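Local structure of esterase (3H2G) at residues F230-L233 with L234-A238; L284-I287 with D288-K291. The protein hydrolyses ester bonds as a rice cell wall-degrading esterase of the bacterial plant pathogen Xanthomonas oryzae pv. oryzae. One frame throughout, in Å; residues are numbered along the deposited sequence.

Contact 1 (F230-L233 with L234-A238)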
ATOM      1  N   PHE A 230       0.970  16.863  -2.662  1.00  7.91           N
ATOM      2  CA  PHE A 230       2.130  15.984  -2.765  1.00  7.50           C
ATOM      3  C   PHE A 230       2.333  15.451  -4.183  1.00  7.17           C
ATOM      4  O   PHE A 230       3.101  14.515  -4.397  1.00  7.47           O
ATOM      5  CB  PHE A 230       1.969  14.814  -1.788  1.00  8.05           C
ATOM      6  CG  PHE A 230       1.435  15.221  -0.439  1.00 10.07           C
ATOM      7  CD1 PHE A 230       2.049  16.231   0.294  1.00 11.52           C
ATOM      8  CD2 PHE A 230       0.308  14.599   0.094  1.00 10.76           C
ATOM      9  CE1 PHE A 230       1.548  16.618   1.538  1.00 11.14           C
ATOM     10  CE2 PHE A 230      -0.198  14.978   1.334  1.00 11.22           C
ATOM     11  CZ  PHE A 230       0.422  15.990   2.057  1.00 12.89           C
ATOM     12  N   GLY A 231       1.654  16.071  -5.146  1.00  8.61           N
ATOM     13  CA  GLY A 231       1.734  15.642  -6.533  1.00  8.23           C
ATOM     14  C   GLY A 231       3.105  15.587  -7.185  1.00  7.87           C
ATOM     15  O   GLY A 231       3.388  14.665  -7.955  1.00  7.85           O
ATOM     16  N   ILE A 232       3.959  16.564  -6.904  1.00  7.10           N
ATOM     17  CA  ILE A 232       5.287  16.563  -7.506  1.00  7.99           C
ATOM     18  C   ILE A 232       6.107  15.375  -7.009  1.00  7.52           C
ATOM     19  O   ILE A 232       6.808  14.728  -7.787  1.00  7.60           O
ATOM     20  CB  ILE A 232       6.030  17.883  -7.218  1.00  9.27           C
ATOM     21  CG1 ILE A 232       5.326  19.023  -7.962  1.00 13.24           C
ATOM     22  CG2 ILE A 232       7.490  17.779  -7.659  1.00  8.94           C
ATOM     23  CD1 ILE A 232       6.008  20.358  -7.833  1.00 17.11           C
ATOM     24  N   LEU A 233       6.000  15.079  -5.718  1.00  6.50           N
ATOM     25  CA  LEU A 233       6.728  13.959  -5.128  1.00  6.90           C
ATOM     26  C   LEU A 233       6.177  12.613  -5.605  1.00  7.25           C
ATOM     27  O   LEU A 233       6.924  11.763  -6.089  1.00  6.05           O
ATOM     28  CB  LEU A 233       6.652  14.034  -3.598  1.00  8.33           C
ATOM     29  CG  LEU A 233       7.341  15.229  -2.928  1.00  8.17           C
ATOM     30  CD1 LEU A 233       6.981  15.265  -1.443  1.00  8.84           C
ATOM     31  CD2 LEU A 233       8.850  15.121  -3.113  1.00  8.87           C
ATOM     32  N   LEU A 234       4.867  12.421  -5.469  1.00  6.63           N
ATOM     33  CA  LEU A 234       4.235  11.170  -5.881  1.00  7.74           C
ATOM     34  C   LEU A 234       4.302  10.965  -7.395  1.00  7.28           C
ATOM     35  O   LEU A 234       4.526   9.850  -7.873  1.00  6.33           O
ATOM     36  CB  LEU A 234       2.778  11.142  -5.404  1.00  7.94           C
ATOM     37  CG  LEU A 234       2.604  11.236  -3.884  1.00 10.20           C
ATOM     38  CD1 LEU A 234       1.128  11.324  -3.525  1.00  9.91           C
ATOM     39  CD2 LEU A 234       3.244  10.027  -3.225  1.00 10.20           C
ATOM     40  N   GLY A 235       4.111  12.043  -8.147  1.00  6.11           N
ATOM     41  CA  GLY A 235       4.176  11.946  -9.594  1.00  6.73           C
ATOM     42  C   GLY A 235       5.579  11.580 -10.046  1.00  6.67           C
ATOM     43  O   GLY A 235       5.754  10.770 -10.958  1.00  5.44           O
ATOM     44  N   SER A 236       6.585  12.180  -9.415  1.00  5.39           N
ATOM     45  CA  SER A 236       7.973  11.891  -9.764  1.00  4.70           C
ATOM     46  C   SER A 236       8.321  10.439  -9.442  1.00  4.86           C
ATOM     47  O   SER A 236       8.985   9.765 -10.228  1.00  4.13           O
ATOM     48  CB  SER A 236       8.915  12.845  -9.024  1.00  5.52           C
ATOM     49  OG  SER A 236       8.712  14.181  -9.466  1.00  7.56           O
ATOM     50  N   TYR A 237       7.874   9.956  -8.286  1.00  3.89           N
ATOM     51  CA  TYR A 237       8.144   8.567  -7.903  1.00  4.34           C
ATOM     52  C   TYR A 237       7.547   7.642  -8.975  1.00  3.12           C
ATOM     53  O   TYR A 237       8.192   6.701  -9.438  1.00  3.73           O
ATOM     54  CB  TYR A 237       7.512   8.273  -6.535  1.00  4.99           C
ATOM     55  CG  TYR A 237       8.134   7.115  -5.766  1.00  5.06           C
ATOM     56  CD1 TYR A 237       7.937   6.994  -4.390  1.00  6.05           C
ATOM     57  CD2 TYR A 237       8.946   6.168  -6.400  1.00  5.71           C
ATOM     58  CE1 TYR A 237       8.535   5.969  -3.657  1.00  5.16           C
ATOM     59  CE2 TYR A 237       9.554   5.134  -5.674  1.00  5.82           C
ATOM     60  CZ  TYR A 237       9.343   5.046  -4.302  1.00  5.73           C
ATOM     61  OH  TYR A 237       9.944   4.052  -3.565  1.00  4.73           O
ATOM     62  N   ALA A 238       6.313   7.933  -9.377  1.00  4.01           N
ATOM     63  CA  ALA A 238       5.621   7.135 -10.386  1.00  4.53           C
ATOM     64  C   ALA A 238       6.345   7.097 -11.730  1.00  4.68           C
ATOM     65  O   ALA A 238       6.495   6.032 -12.325  1.00  5.22           O
ATOM     66  CB  ALA A 238       4.202   7.663 -10.583  1.00  4.91           C
TER

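Contact 2 (L284-I287 with D288-K291)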
ATOM      1  N   LEU A 284      12.146  19.148  -3.655  1.00  8.67           N
ATOM      2  CA  LEU A 284      11.629  19.373  -5.000  1.00  8.67           C
ATOM      3  C   LEU A 284      10.673  20.558  -4.901  1.00  8.35           C
ATOM      4  O   LEU A 284      10.198  20.890  -3.815  1.00  7.80           O
ATOM      5  CB  LEU A 284      10.882  18.140  -5.514  1.00  8.78           C
ATOM      6  CG  LEU A 284      11.700  16.857  -5.689  1.00  9.13           C
ATOM      7  CD1 LEU A 284      10.816  15.767  -6.289  1.00  9.77           C
ATOM      8  CD2 LEU A 284      12.899  17.127  -6.588  1.00 10.07           C
ATOM      9  N   PRO A 285      10.384  21.221  -6.029  1.00  9.33           N
ATOM     10  CA  PRO A 285       9.470  22.364  -5.956  1.00  9.59           C
ATOM     11  C   PRO A 285       8.062  21.995  -5.493  1.00 10.65           C
ATOM     12  O   PRO A 285       7.653  20.835  -5.572  1.00  8.17           O
ATOM     13  CB  PRO A 285       9.497  22.919  -7.380  1.00  9.60           C
ATOM     14  CG  PRO A 285       9.809  21.714  -8.214  1.00 13.36           C
ATOM     15  CD  PRO A 285      10.861  21.007  -7.406  1.00  8.51           C
ATOM     16  N   SER A 286       7.334  22.987  -4.989  1.00  8.88           N
ATOM     17  CA  SER A 286       5.971  22.766  -4.536  1.00 10.04           C
ATOM     18  C   SER A 286       5.049  22.668  -5.755  1.00  9.82           C
ATOM     19  O   SER A 286       5.413  23.086  -6.857  1.00  9.62           O
ATOM     20  CB  SER A 286       5.537  23.901  -3.602  1.00 12.09           C
ATOM     21  OG  SER A 286       5.890  25.165  -4.131  1.00 16.14           O
ATOM     22  N   ILE A 287       3.860  22.111  -5.550  1.00  7.42           N
ATOM     23  CA  ILE A 287       2.891  21.903  -6.624  1.00  7.68           C
ATOM     24  C   ILE A 287       2.543  23.140  -7.459  1.00  8.37           C
ATOM     25  O   ILE A 287       2.229  23.023  -8.643  1.00  7.34           O
ATOM     26  CB  ILE A 287       1.589  21.292  -6.055  1.00  7.54           C
ATOM     27  CG1 ILE A 287       0.744  20.711  -7.187  1.00  8.71           C
ATOM     28  CG2 ILE A 287       0.823  22.340  -5.263  1.00  8.09           C
ATOM     29  CD1 ILE A 287       1.401  19.527  -7.885  1.00  8.42           C
ATOM     30  N   ASP A 288       2.598  24.319  -6.850  1.00  9.05           N
ATOM     31  CA  ASP A 288       2.280  25.555  -7.560  1.00 11.59           C
ATOM     32  C   ASP A 288       3.299  25.888  -8.654  1.00 12.15           C
ATOM     33  O   ASP A 288       3.035  26.714  -9.534  1.00 11.59           O
ATOM     34  CB  ASP A 288       2.185  26.715  -6.564  1.00 14.68           C
ATOM     35  CG  ASP A 288       3.437  26.866  -5.724  1.00 17.71           C
ATOM     36  OD1 ASP A 288       4.247  27.773  -6.005  1.00 20.44           O
ATOM     37  OD2 ASP A 288       3.618  26.068  -4.780  1.00 21.40           O
ATOM     38  N   LYS A 289       4.458  25.239  -8.602  1.00 10.68           N
ATOM     39  CA  LYS A 289       5.514  25.472  -9.584  1.00 10.59           C
ATOM     40  C   LYS A 289       5.674  24.271 -10.516  1.00 10.89           C
ATOM     41  O   LYS A 289       6.744  24.052 -11.084  1.00  9.91           O
ATOM     42  CB  LYS A 289       6.840  25.735  -8.871  1.00 13.45           C
ATOM     43  CG  LYS A 289       6.806  26.890  -7.882  1.00 16.71           C
ATOM     44  CD  LYS A 289       8.146  27.037  -7.176  1.00 20.37           C
ATOM     45  CE  LYS A 289       8.105  28.131  -6.119  1.00 21.92           C
ATOM     46  NZ  LYS A 289       7.159  27.809  -5.012  1.00 20.68           N
ATOM     47  N   VAL A 290       4.603  23.501 -10.678  1.00 10.48           N
ATOM     48  CA  VAL A 290       4.638  22.319 -11.527  1.00  9.63           C
ATOM     49  C   VAL A 290       5.052  22.618 -12.971  1.00 10.38           C
ATOM     50  O   VAL A 290       5.691  21.790 -13.615  1.00  9.45           O
ATOM     51  CB  VAL A 290       3.262  21.589 -11.519  1.00  9.79           C
ATOM     52  CG1 VAL A 290       2.188  22.477 -12.124  1.00  7.60           C
ATOM     53  CG2 VAL A 290       3.371  20.267 -12.265  1.00  9.59           C
ATOM     54  N   LYS A 291       4.707  23.800 -13.477  1.00  9.86           N
ATOM     55  CA  LYS A 291       5.061  24.141 -14.853  1.00 11.63           C
ATOM     56  C   LYS A 291       6.547  24.418 -15.053  1.00 12.22           C
ATOM     57  O   LYS A 291       7.028  24.459 -16.185  1.00 11.94           O
ATOM     58  CB  LYS A 291       4.239  25.333 -15.342  1.00 12.82           C
ATOM     59  CG  LYS A 291       2.791  24.974 -15.639  1.00 14.03           C
ATOM     60  CD  LYS A 291       2.029  26.151 -16.222  1.00 18.04           C
ATOM     61  CE  LYS A 291       0.584  25.781 -16.526  1.00 21.72           C
ATOM     62  NZ  LYS A 291      -0.174  26.948 -17.071  1.00 23.65           N
TER
HETATM   63  O   HOH W   1       8.966  25.372  -4.393  1.00 26.23           O

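Contact 1 (F230-L233 with L234-A238)
Ser236 turns its hydroxyl back onto the carbonyl of Ile232, one turn earlier, with OG 2.6 Å from Ile232 O. The chi1 of -65° keeps OG beside the serine's own backbone N and aims it back toward the start of the helix. Ser236 N also reaches Ile232 O, at 3.0 Å, but stands 42° out of the carbonyl plane, whereas OG lies nearer to that plane. Two donors from a single residue therefore grip one buried acceptor, and Tyr293 OH makes a further hydrogen bond to Ser236 OG. Also among the buried residues, Tyr237 N bonds to Leu233 O at 3.0 Å; the phenol of Tyr237 leads away to stack on Tyr138 and bond to Glu89 O. These i to i+4 bonds form the first turns of helix 231-246, with Phe230 at its N-cap position. Its carbonyl opens the series: Leu234 N meets Phe230 O at 2.9 Å in an almost straight bond (176°). This end is more open: Phe230, Gly231 and Leu234 are all partly exposed. Leu234 folds alongside the turn, its CG 3.4 Å from Phe230 O, while its CD1 approaches Phe230 CB at a relaxed 4.0 Å. The Phe230 ring takes no part in that touch, but points off to make edge-to-face contacts with Phe279 and Phe375.

Contact 2 (L284-I287 with D288-K291)
Ser286, Asp288 and Lys289 bring their polar ends together in a closed triangle. Ser286 OG donates to Asp288 OD2 at 2.5 Å, arriving on the syn side but 30° out of the carboxylate plane. The carboxylate is swung back over the turn because Asp288 CG sits between its own backbone N and carbonyl carbon (chi1 55°). Its second oxygen faces the lysine: Lys289 NZ forms a salt bridge with Asp288 OD1 at 3.1 Å, meeting that oxygen on its syn lone pair. The same ammonium group donates to Ser286 OG, also 3.1 Å from NZ, so the hydroxyl accepts from the lysine while donating a hydrogen bond to the aspartate. Lys289 runs extended until its last torsion, where a bend (chi4 64°) returns the amine to the serine. A water ties this cluster to the main chain, accepting from Lys289 NZ and from Ser286 N, which lies 3.0 Å from its oxygen. With both charged residues exposed, the salt bridge is probably weakened by solvent, though the three mutual bonds should limit how each group can rotate. Nearer the backbone, Pro285 CB touches Lys289 CB at 4.1 Å. The backbone shows why the groups converge: Lys289 N bonds to Ser286 O at 2.9 Å, and Val290 N follows with Ile287 O at 3.2 Å. Two successive i to i+3 bonds, with Ile287 and Asp288 in 3-10 conformation, make overlapping type I turns that lead into the short helix 290-293.

In the fold
The centres of the two contacts lie about 11 Å apart, on the same side of the chain's centre. Contact 1 comes first, at the start of helix 231-246; contact 2 follows after helix 275-280 and leads into helix 290-293. They touch directly: Leu233 CD2 meets Leu284 CD1 at 3.8 Å, and Ile232 packs against the 284-287 loop. Both belong to the largely helical region between strands 198-205 and 328-332 of an alpha/beta-hydrolase-type sheet. Contact 1 is buried, with Phe230 near the probable Ser176-His377-Asp336 triad, whereas contact 2 is at the surface. Together they join a buried helix start near the likely active site to a surface turn of this region.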